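Local atomic coordinates of cytochrome P450 monooxygenase (Rhodococcus sp. ECU0066, PDB entry 6KBH), a protein that probably acts as a self-sufficient monooxygenase, passing electrons through FMN and a [2Fe-2S] cluster to a heme within a single polypeptide. Residues Pro66-Pro71 with Tyr75-Arg80; Ala86-Asn91 with Trp332-Thr337; Pro96-Glu101 with Gly350-Ile355. All coordinates share one frame; numbering follows the deposited sequence.

Contact 1. Residues Pro66-Pro71 with Tyr75-Arg80; sequences PVFYSP and YWVVTR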
loop_
_atom_site.group_PDB
_atom_site.type_symbol
_atom_site.label_atom_id
_atom_site.label_comp_id
_atom_site.label_asym_id
_atom_site.label_seq_id
_atom_site.Cartn_x
_atom_site.Cartn_y
_atom_site.Cartn_z
ATOM N N PRO A 66 28.188 9.677 -2.416
ATOM C CA PRO A 66 27.103 8.711 -2.180
ATOM C C PRO A 66 27.582 7.346 -1.713
ATOM O O PRO A 66 26.773 6.576 -1.176
ATOM C CB PRO A 66 26.425 8.619 -3.549
ATOM C CG PRO A 66 27.551 8.860 -4.515
ATOM C CD PRO A 66 28.482 9.845 -3.850
ATOM N N VAL A 67 28.859 7.017 -1.908
ATOM C CA VAL A 67 29.416 5.717 -1.544
ATOM C C VAL A 67 30.811 5.940 -0.978
ATOM O O VAL A 67 31.660 6.551 -1.635
ATOM C CB VAL A 67 29.478 4.759 -2.749
ATOM C CG1 VAL A 67 30.172 3.457 -2.370
ATOM C CG2 VAL A 67 28.089 4.488 -3.284
ATOM N N PHE A 68 31.054 5.445 0.231
ATOM C CA PHE A 68 32.363 5.629 0.836
ATOM C C PHE A 68 32.706 4.439 1.715
ATOM O O PHE A 68 31.834 3.675 2.143
ATOM C CB PHE A 68 32.438 6.933 1.646
ATOM C CG PHE A 68 31.462 7.011 2.794
ATOM C CD1 PHE A 68 30.192 7.537 2.608
ATOM C CD2 PHE A 68 31.825 6.589 4.065
ATOM C CE1 PHE A 68 29.298 7.627 3.663
ATOM C CE2 PHE A 68 30.934 6.676 5.122
ATOM C CZ PHE A 68 29.666 7.197 4.918
ATOM N N TYR A 69 34.003 4.288 1.968
ATOM C CA TYR A 69 34.493 3.313 2.924
ATOM C C TYR A 69 34.570 3.949 4.304
ATOM O O TYR A 69 35.012 5.093 4.451
ATOM C CB TYR A 69 35.865 2.778 2.515
ATOM C CG TYR A 69 36.393 1.753 3.482
ATOM C CD1 TYR A 69 35.813 0.495 3.568
ATOM C CD2 TYR A 69 37.458 2.045 4.327
ATOM C CE1 TYR A 69 36.280 -0.450 4.460
ATOM C CE2 TYR A 69 37.934 1.106 5.224
ATOM C CZ TYR A 69 37.340 -0.140 5.283
ATOM O OH TYR A 69 37.803 -1.081 6.170
ATOM N N SER A 70 34.128 3.206 5.312
ATOM C CA SER A 70 34.116 3.684 6.685
ATOM C C SER A 70 35.226 2.993 7.459
ATOM O O SER A 70 35.255 1.755 7.490
ATOM C CB SER A 70 32.757 3.415 7.332
ATOM O OG SER A 70 32.792 3.645 8.729
ATOM N N PRO A 71 36.194 3.719 8.028
ATOM C CA PRO A 71 37.201 3.041 8.863
ATOM C C PRO A 71 36.674 2.561 10.205
ATOM O O PRO A 71 37.098 1.494 10.664
ATOM C CB PRO A 71 38.290 4.110 9.021
ATOM C CG PRO A 71 38.167 4.930 7.781
ATOM C CD PRO A 71 36.689 5.005 7.512
ATOM N N TYR A 75 32.577 -1.614 6.835
ATOM C CA TYR A 75 31.792 -1.717 5.613
ATOM C C TYR A 75 31.951 -0.493 4.725
ATOM O O TYR A 75 32.408 0.572 5.150
ATOM C CB TYR A 75 30.294 -1.887 5.905
ATOM C CG TYR A 75 29.868 -3.124 6.673
ATOM C CD1 TYR A 75 30.782 -3.906 7.375
ATOM C CD2 TYR A 75 28.538 -3.507 6.690
ATOM C CE1 TYR A 75 30.374 -5.029 8.072
ATOM C CE2 TYR A 75 28.126 -4.624 7.374
ATOM C CZ TYR A 75 29.042 -5.383 8.066
ATOM O OH TYR A 75 28.614 -6.496 8.747
ATOM N N TRP A 76 31.535 -0.667 3.476
ATOM C CA TRP A 76 31.277 0.435 2.564
ATOM C C TRP A 76 29.843 0.909 2.761
ATOM O O TRP A 76 28.931 0.098 2.928
ATOM C CB TRP A 76 31.503 -0.014 1.119
ATOM C CG TRP A 76 32.873 -0.573 0.902
ATOM C CD1 TRP A 76 33.356 -1.769 1.356
ATOM C CD2 TRP A 76 33.942 0.043 0.182
ATOM N NE1 TRP A 76 34.661 -1.932 0.964
ATOM C CE2 TRP A 76 35.046 -0.834 0.241
ATOM C CE3 TRP A 76 34.077 1.254 -0.505
ATOM C CZ2 TRP A 76 36.266 -0.541 -0.364
ATOM C CZ3 TRP A 76 35.290 1.544 -1.105
ATOM C CH2 TRP A 76 36.369 0.649 -1.030
ATOM N N VAL A 77 29.650 2.225 2.755
ATOM C CA VAL A 77 28.369 2.840 3.078
ATOM C C VAL A 77 27.729 3.350 1.795
ATOM O O VAL A 77 28.389 4.013 0.985
ATOM C CB VAL A 77 28.530 3.978 4.099
ATOM C CG1 VAL A 77 27.171 4.495 4.543
ATOM C CG2 VAL A 77 29.336 3.504 5.289
ATOM N N VAL A 78 26.445 3.043 1.618
ATOM C CA VAL A 78 25.683 3.420 0.434
ATOM C C VAL A 78 24.482 4.233 0.888
ATOM O O VAL A 78 23.732 3.811 1.775
ATOM C CB VAL A 78 25.249 2.192 -0.382
ATOM C CG1 VAL A 78 24.476 2.620 -1.623
ATOM C CG2 VAL A 78 26.469 1.375 -0.765
ATOM N N THR A 79 24.297 5.388 0.266
ATOM C CA THR A 79 23.547 6.465 0.879
ATOM C C THR A 79 22.332 6.920 0.079
ATOM O O THR A 79 21.326 7.273 0.699
ATOM C CB THR A 79 24.513 7.631 1.145
ATOM O OG1 THR A 79 25.273 7.345 2.331
ATOM C CG2 THR A 79 23.818 8.939 1.307
ATOM N N ARG A 80 22.342 6.819 -1.253
ATOM C CA ARG A 80 21.259 7.357 -2.070
ATOM C C ARG A 80 20.278 6.269 -2.520
ATOM O O ARG A 80 20.636 5.099 -2.675
ATOM C CB ARG A 80 21.837 8.108 -3.273
ATOM C CG ARG A 80 22.662 9.310 -2.830
ATOM C CD ARG A 80 22.727 10.438 -3.843
ATOM N NE ARG A 80 23.687 10.181 -4.908
ATOM C CZ ARG A 80 24.397 11.129 -5.510
ATOM N NH1 ARG A 80 24.266 12.396 -5.139
ATOM N NH2 ARG A 80 25.247 10.809 -6.474
#
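F68 and V77 sit at the middle of an antiparallel beta hairpin, strands 67-69 and 76-78, at the outer edge of the P450 domain's mixed beta sheet. They are its hydrogen-bonded pair: V77 N gives a nearly straight bond to F68 O (2.7 Å), and F68 N returns one to V77 O (3.1 Å). Closer to the turn S70 N bonds to Y75 O (3.2 Å), while at the other end T79 N makes a weak bond to P66 O.

On the face carrying F68 and V77, the two side chains run side by side. F68 CG stands between its backbone N and carbonyl carbon (chi1 61°), which brings the ring back over the neighbouring strand; V77 CB then lies over one ring face, a CH-pi contact 3.7 Å from the centroid. W60 and F43 also meet the F68 ring, F43 edge-to-face.

The opposite face belongs to V67, V78, Y69 and W76. Y69 turns an edge, led by CD1, to the face of the W76 indole, and the centroids of its ring and the indole's five-membered ring are 5.0 Å apart with planes at 58°. Y69 CB adds a second CH-pi contact, over the indole's six-membered ring. V67 CG2 and V78 CG2 touch more loosely, at 4.3 Å.

At the end of the hairpin away from the turn, R80 NH1 hydrogen-bonds R62 O, and the CB of P66 lies over one face of the R80 guanidinium, 3.4 Å from R80 NE.

Contact 2. Residues Ala86-Asn91 with Trp332-Thr337; sequences AVFRGN and WRRLVT. With HEM (protoporphyrin IX containing Fe), chain C.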
loop_
_atom_site.group_PDB
_atom_site.type_symbol
_atom_site.label_atom_id
_atom_site.label_comp_id
_atom_site.label_asym_id
_atom_site.label_seq_id
_atom_site.Cartn_x
_atom_site.Cartn_y
_atom_site.Cartn_z
ATOM N N ALA A 86 19.068 -0.441 -5.935
ATOM C CA ALA A 86 19.800 -1.257 -6.897
ATOM C C ALA A 86 20.545 -2.397 -6.217
ATOM O O ALA A 86 20.712 -3.467 -6.812
ATOM C CB ALA A 86 20.771 -0.388 -7.694
ATOM N N VAL A 87 21.006 -2.192 -4.982
ATOM C CA VAL A 87 21.667 -3.276 -4.266
ATOM C C VAL A 87 20.665 -4.365 -3.914
ATOM O O VAL A 87 20.971 -5.561 -3.993
ATOM C CB VAL A 87 22.384 -2.733 -3.015
ATOM C CG1 VAL A 87 22.961 -3.874 -2.197
ATOM C CG2 VAL A 87 23.477 -1.767 -3.420
ATOM N N PHE A 88 19.445 -3.971 -3.544
ATOM C CA PHE A 88 18.427 -4.948 -3.171
ATOM C C PHE A 88 18.038 -5.834 -4.349
ATOM O O PHE A 88 17.815 -7.038 -4.179
ATOM C CB PHE A 88 17.198 -4.233 -2.609
ATOM C CG PHE A 88 17.286 -3.944 -1.137
ATOM C CD1 PHE A 88 17.395 -4.981 -0.220
ATOM C CD2 PHE A 88 17.247 -2.644 -0.667
ATOM C CE1 PHE A 88 17.471 -4.724 1.136
ATOM C CE2 PHE A 88 17.328 -2.378 0.690
ATOM C CZ PHE A 88 17.440 -3.419 1.592
ATOM N N ARG A 89 17.956 -5.263 -5.554
ATOM C CA ARG A 89 17.484 -6.035 -6.700
ATOM C C ARG A 89 18.539 -7.003 -7.224
ATOM O O ARG A 89 18.198 -8.117 -7.643
ATOM C CB ARG A 89 17.026 -5.096 -7.818
ATOM C CG ARG A 89 17.224 -5.641 -9.225
ATOM C CD ARG A 89 16.600 -4.718 -10.262
ATOM N NE ARG A 89 17.373 -3.487 -10.405
ATOM C CZ ARG A 89 16.916 -2.277 -10.099
ATOM N NH1 ARG A 89 15.679 -2.134 -9.644
ATOM N NH2 ARG A 89 17.691 -1.207 -10.250
ATOM N N GLY A 90 19.811 -6.614 -7.207
ATOM C CA GLY A 90 20.867 -7.493 -7.671
ATOM C C GLY A 90 21.256 -8.515 -6.625
ATOM O O GLY A 90 22.342 -8.428 -6.042
ATOM N N ASN A 91 20.382 -9.489 -6.373
ATOM C CA ASN A 91 20.622 -10.447 -5.302
ATOM C C ASN A 91 21.654 -11.507 -5.663
ATOM O O ASN A 91 22.010 -12.315 -4.799
ATOM C CB ASN A 91 19.314 -11.124 -4.885
ATOM C CG ASN A 91 18.666 -11.897 -6.014
ATOM O OD1 ASN A 91 18.815 -11.555 -7.189
ATOM N ND2 ASN A 91 17.944 -12.956 -5.662
ATOM N N TRP A 332 20.721 -1.545 6.354
ATOM C CA TRP A 332 20.722 -2.984 6.150
ATOM C C TRP A 332 22.042 -3.367 5.495
ATOM O O TRP A 332 22.884 -2.510 5.210
ATOM C CB TRP A 332 19.513 -3.431 5.320
ATOM C CG TRP A 332 19.100 -4.843 5.593
ATOM C CD1 TRP A 332 19.050 -5.871 4.697
ATOM C CD2 TRP A 332 18.691 -5.389 6.853
ATOM N NE1 TRP A 332 18.629 -7.020 5.317
ATOM C CE2 TRP A 332 18.403 -6.752 6.643
ATOM C CE3 TRP A 332 18.539 -4.858 8.138
ATOM C CZ2 TRP A 332 17.970 -7.592 7.669
ATOM C CZ3 TRP A 332 18.110 -5.694 9.158
ATOM C CH2 TRP A 332 17.830 -7.045 8.916
ATOM N N ARG A 333 22.234 -4.663 5.259
ATOM C CA ARG A 333 23.557 -5.167 4.925
ATOM C C ARG A 333 23.496 -6.179 3.793
ATOM O O ARG A 333 22.583 -7.008 3.731
ATOM C CB ARG A 333 24.227 -5.793 6.156
ATOM C CG ARG A 333 24.476 -4.785 7.268
ATOM C CD ARG A 333 25.150 -5.410 8.465
ATOM N NE ARG A 333 24.294 -6.358 9.159
ATOM C CZ ARG A 333 24.733 -7.205 10.081
ATOM N NH1 ARG A 333 26.020 -7.215 10.407
ATOM N NH2 ARG A 333 23.891 -8.039 10.671
ATOM N N ARG A 334 24.487 -6.105 2.907
ATOM C CA ARG A 334 24.663 -7.055 1.820
ATOM C C ARG A 334 26.146 -7.361 1.670
ATOM O O ARG A 334 27.003 -6.546 2.022
ATOM C CB ARG A 334 24.091 -6.519 0.497
ATOM C CG ARG A 334 22.567 -6.535 0.427
ATOM C CD ARG A 334 22.035 -7.958 0.325
ATOM N NE ARG A 334 20.585 -7.996 0.163
ATOM C CZ ARG A 334 19.721 -8.087 1.171
ATOM N NH1 ARG A 334 20.153 -8.143 2.421
ATOM N NH2 ARG A 334 18.419 -8.117 0.925
ATOM N N LEU A 335 26.441 -8.548 1.152
ATOM C CA LEU A 335 27.810 -9.007 0.946
ATOM C C LEU A 335 28.095 -9.029 -0.549
ATOM O O LEU A 335 27.455 -9.780 -1.294
ATOM C CB LEU A 335 28.018 -10.392 1.560
ATOM C CG LEU A 335 29.333 -11.116 1.261
ATOM C CD1 LEU A 335 30.522 -10.329 1.790
ATOM C CD2 LEU A 335 29.310 -12.520 1.850
ATOM N N VAL A 336 29.047 -8.202 -0.986
ATOM C CA VAL A 336 29.389 -8.139 -2.401
ATOM C C VAL A 336 30.061 -9.442 -2.813
ATOM O O VAL A 336 30.978 -9.925 -2.139
ATOM C CB VAL A 336 30.289 -6.928 -2.685
ATOM C CG1 VAL A 336 30.524 -6.782 -4.175
ATOM C CG2 VAL A 336 29.672 -5.662 -2.112
ATOM N N THR A 337 29.601 -10.021 -3.923
ATOM C CA THR A 337 30.074 -11.328 -4.365
ATOM C C THR A 337 31.072 -11.258 -5.513
ATOM O O THR A 337 31.707 -12.273 -5.820
ATOM C CB THR A 337 28.888 -12.207 -4.786
ATOM O OG1 THR A 337 28.345 -11.720 -6.019
ATOM C CG2 THR A 337 27.801 -12.192 -3.720
HETATM C CHA HEM C . 12.957 -9.407 5.798
HETATM C CHB HEM C . 12.108 -4.829 7.740
HETATM C CHC HEM C . 7.967 -6.691 10.461
HETATM C CHD HEM C . 8.839 -11.214 8.513
HETATM C C1A HEM C . 12.874 -8.017 6.251
HETATM C C2A HEM C . 13.933 -7.189 5.662
HETATM C C3A HEM C . 13.697 -5.920 6.195
HETATM C C4A HEM C . 12.509 -6.101 7.070
HETATM C CMA HEM C . 14.482 -4.672 5.934
HETATM C CAA HEM C . 15.008 -7.579 4.694
HETATM C CBA HEM C . 14.781 -7.116 3.288
HETATM C CGA HEM C . 15.655 -7.632 2.196
HETATM O O1A HEM C . 16.694 -8.144 2.691
HETATM O O2A HEM C . 15.112 -7.411 1.079
HETATM C C1B HEM C . 10.928 -4.875 8.660
HETATM C C2B HEM C . 10.364 -3.671 9.427
HETATM C C3B HEM C . 9.067 -4.261 10.273
HETATM C C4B HEM C . 9.002 -5.737 9.930
HETATM C CMB HEM C . 10.884 -2.274 9.413
HETATM C CAB HEM C . 8.161 -3.521 11.196
HETATM C CBB HEM C . 7.527 -2.268 10.700
HETATM C C1C HEM C . 8.094 -8.093 9.970
HETATM C C2C HEM C . 7.056 -8.900 10.556
HETATM C C3C HEM C . 7.276 -10.157 10.038
HETATM C C4C HEM C . 8.435 -9.977 9.176
HETATM C CMC HEM C . 5.985 -8.474 11.505
HETATM C CAC HEM C . 6.467 -11.389 10.302
HETATM C CBC HEM C . 7.012 -12.489 11.141
HETATM C C1D HEM C . 10.012 -10.928 7.678
HETATM C C2D HEM C . 10.501 -12.147 6.952
HETATM C C3D HEM C . 11.797 -11.587 6.097
HETATM C C4D HEM C . 11.853 -10.131 6.460
HETATM C CMD HEM C . 9.930 -13.520 7.013
HETATM C CAD HEM C . 12.673 -12.361 5.177
HETATM C CBD HEM C . 12.108 -12.625 3.820
HETATM C CGD HEM C . 13.067 -13.003 2.751
HETATM O O1D HEM C . 14.217 -12.671 3.127
HETATM O O2D HEM C . 12.467 -13.528 1.779
HETATM N NA HEM C . 11.988 -7.374 7.123
HETATM N NB HEM C . 10.079 -6.092 8.899
HETATM N NC HEM C . 8.958 -8.736 9.113
HETATM N ND HEM C . 10.746 -9.608 7.417
HETATM FE FE HEM C . 10.495 -7.852 8.292
#
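V87, on the last turn of helix 81-89, and R334, on strand 332-336, make the closest backbone approach with CA atoms 7.8 Å apart, so the helix and strand meet through side chains without a hydrogen bond between them. V87 CG1 rests against the start of the arginine chain, 3.8 Å from R334 CG, the valine and the arginine running antiparallel where they pass. Beyond CG the R334 chain bends (chi2 -70°) and carries the guanidinium to F88. There the two flat groups stand almost perpendicular, planes 89° apart: F88 CE1 lies over one guanidinium face, while R334 NH2 sits at the edge of the phenyl ring, 3.5 Å from F88 CD1. W332 CD1 approaches the same ring edge, 4.1 Å from F88 CE1.

This is the propionate end of the P450 heme pocket, where an arginine from the beta sheet pairs with a propionate as in other family members. R334 NH2 points almost straight at HEM O1A, in a bond whose modelled length is too short to be trusted, and NH1 is held by R333 O at 3.0 Å. Replacing R334 with a leucine would probably leave this propionate oxygen without its charged mate and the edge of F88 without the flat group it packs against. H133, R137 and H391 also hydrogen-bond the heme. W332 presents one indole face to the heme methyl CMA, and its NE1 lies 3.7 Å from the propionate carbon HEM CAA.

Contact 3. Residues Pro96-Glu101 with Gly350-Ile355; sequences PSIALE and GAKLLI
E101 and K352 form the polar half of this contact, a salt bridge joining the loop that follows strand 94-95 to strand 352-355 of the P450 beta sheet. K352 NZ bonds to E101 OE1 at 2.8 Å, on the syn side of that oxygen, and more weakly to E101 OE2 at 3.1 Å, so the ammonium spans both carboxylate oxygens. The lysine is fully extended beyond CG, and the glutamate chain crosses it at about a right angle.

The apolar half lies nearer the strand. With chi1 at 57°, I98 turns CG1 in between its own N and C, and from there CD1 reaches the root of the lysine, 3.7 Å from K352 CB and 3.8 Å from K352 CG. The methyl thus meets the aliphatic part of the chain whose tip binds E101. I98 also packs on L335 of the neighbouring strand.

Backbone bonds shape the loop that presents both residues. A type I turn runs from I98 to E101, closed by E101 N to I98 O at 3.1 Å, and A99 N bonds to P96 O. From the sheet, R333 hydrogen-bonds the carbonyl oxygens of A99 and E101, gripping the turn a second time.

K352 therefore works as an amphipathic arm, its methylenes against buried I98 and its charge at the more solvent-accessible end, where the carboxylate of partly exposed E101 is likely to balance it.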
loop_
_atom_site.group_PDB
_atom_site.type_symbol
_atom_site.label_atom_id
_atom_site.label_comp_id
_atom_site.label_asym_id
_atom_site.label_seq_id
_atom_site.Cartn_x
_atom_site.Cartn_y
_atom_site.Cartn_z
ATOM N N PRO A 96 22.628 -11.694 0.776
ATOM C CA PRO A 96 22.197 -11.420 2.153
ATOM C C PRO A 96 22.861 -12.339 3.168
ATOM O O PRO A 96 22.367 -12.482 4.288
ATOM C CB PRO A 96 20.683 -11.654 2.094
ATOM C CG PRO A 96 20.525 -12.705 1.042
ATOM C CD PRO A 96 21.609 -12.441 0.015
ATOM N N SER A 97 23.965 -12.983 2.769
ATOM C CA SER A 97 24.696 -13.877 3.665
ATOM C C SER A 97 24.947 -13.243 5.028
ATOM O O SER A 97 24.859 -13.919 6.060
ATOM C CB SER A 97 26.030 -14.280 3.030
ATOM O OG SER A 97 25.841 -14.948 1.796
ATOM N N ILE A 98 25.246 -11.948 5.053
ATOM C CA ILE A 98 25.678 -11.270 6.270
ATOM C C ILE A 98 24.528 -10.514 6.940
ATOM O O ILE A 98 24.767 -9.685 7.819
ATOM C CB ILE A 98 26.861 -10.333 5.992
ATOM C CG1 ILE A 98 26.474 -9.320 4.910
ATOM C CG2 ILE A 98 28.084 -11.134 5.572
ATOM C CD1 ILE A 98 27.372 -8.112 4.849
ATOM N N ALA A 99 23.281 -10.808 6.556
ATOM C CA ALA A 99 22.145 -9.986 6.973
ATOM C C ALA A 99 22.016 -9.906 8.493
ATOM O O ALA A 99 21.685 -8.845 9.035
ATOM C CB ALA A 99 20.854 -10.527 6.358
ATOM N N LEU A 100 22.257 -11.014 9.200
ATOM C CA LEU A 100 22.255 -11.002 10.659
ATOM C C LEU A 100 23.609 -11.409 11.234
ATOM O O LEU A 100 23.693 -11.873 12.373
ATOM C CB LEU A 100 21.141 -11.883 11.231
ATOM C CG LEU A 100 19.678 -11.583 10.855
ATOM C CD1 LEU A 100 19.008 -12.762 10.200
ATOM C CD2 LEU A 100 18.865 -11.156 12.067
ATOM N N GLU A 101 24.681 -11.228 10.462
ATOM C CA GLU A 101 26.027 -11.384 11.003
ATOM C C GLU A 101 26.238 -10.396 12.142
ATOM O O GLU A 101 25.949 -9.205 12.010
ATOM C CB GLU A 101 27.071 -11.158 9.909
ATOM C CG GLU A 101 28.381 -11.905 10.112
ATOM C CD GLU A 101 29.528 -11.291 9.327
ATOM O OE1 GLU A 101 29.612 -10.045 9.260
ATOM O OE2 GLU A 101 30.336 -12.057 8.761
ATOM N N GLY A 350 33.827 -9.607 -1.656
ATOM C CA GLY A 350 33.994 -9.778 -0.233
ATOM C C GLY A 350 33.660 -8.551 0.588
ATOM O O GLY A 350 33.478 -8.668 1.805
ATOM N N ALA A 351 33.575 -7.382 -0.043
ATOM C CA ALA A 351 33.191 -6.173 0.669
ATOM C C ALA A 351 31.788 -6.317 1.244
ATOM O O ALA A 351 30.911 -6.953 0.654
ATOM C CB ALA A 351 33.251 -4.962 -0.259
ATOM N N LYS A 352 31.585 -5.718 2.410
ATOM C CA LYS A 352 30.307 -5.743 3.104
ATOM C C LYS A 352 29.659 -4.375 2.971
ATOM O O LYS A 352 30.316 -3.352 3.187
ATOM C CB LYS A 352 30.493 -6.115 4.577
ATOM C CG LYS A 352 31.103 -7.493 4.793
ATOM C CD LYS A 352 31.248 -7.812 6.275
ATOM C CE LYS A 352 31.869 -9.180 6.500
ATOM N NZ LYS A 352 31.981 -9.500 7.952
ATOM N N LEU A 353 28.384 -4.356 2.599
ATOM C CA LEU A 353 27.677 -3.114 2.333
ATOM C C LEU A 353 26.803 -2.723 3.516
ATOM O O LEU A 353 26.121 -3.566 4.104
ATOM C CB LEU A 353 26.818 -3.237 1.073
ATOM C CG LEU A 353 27.590 -3.325 -0.246
ATOM C CD1 LEU A 353 26.652 -3.161 -1.442
ATOM C CD2 LEU A 353 28.712 -2.294 -0.289
ATOM N N LEU A 354 26.841 -1.441 3.869
ATOM C CA LEU A 354 25.866 -0.841 4.774
ATOM C C LEU A 354 24.991 0.082 3.935
ATOM O O LEU A 354 25.388 1.208 3.617
ATOM C CB LEU A 354 26.540 -0.081 5.907
ATOM C CG LEU A 354 25.537 0.339 6.980
ATOM C CD1 LEU A 354 24.945 -0.895 7.641
ATOM C CD2 LEU A 354 26.171 1.252 8.015
ATOM N N ILE A 355 23.804 -0.394 3.573
ATOM C CA ILE A 355 22.893 0.347 2.712
ATOM C C ILE A 355 21.874 1.047 3.609
ATOM O O ILE A 355 21.031 0.405 4.244
ATOM C CB ILE A 355 22.244 -0.567 1.664
ATOM C CG1 ILE A 355 21.504 -1.746 2.307
ATOM C CG2 ILE A 355 23.318 -1.111 0.730
ATOM C CD1 ILE A 355 21.134 -2.844 1.327
#

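Overall arrangement
All three contacts reach one mixed beta sheet of the P450 domain, ordered 67-69, 76-78, 352-355, 332-336, 94-95: contact 1 as two of its strands, contacts 2 and 3 with a helix end and a loop laid against it. The centre of contact 1 lies about 13 Å from those of contacts 2 and 3, which are about 8 Å apart. Along the chain contact 1 closes first; contacts 2 and 3 then interlace, each pairing an early segment with one some 240 to 250 residues on. Strand 352-355 joins them, W76 and V78 bonding to L354 on one side and R334 to L353 on the other. The sheet thus ties the hairpin to the R334 side of the heme site.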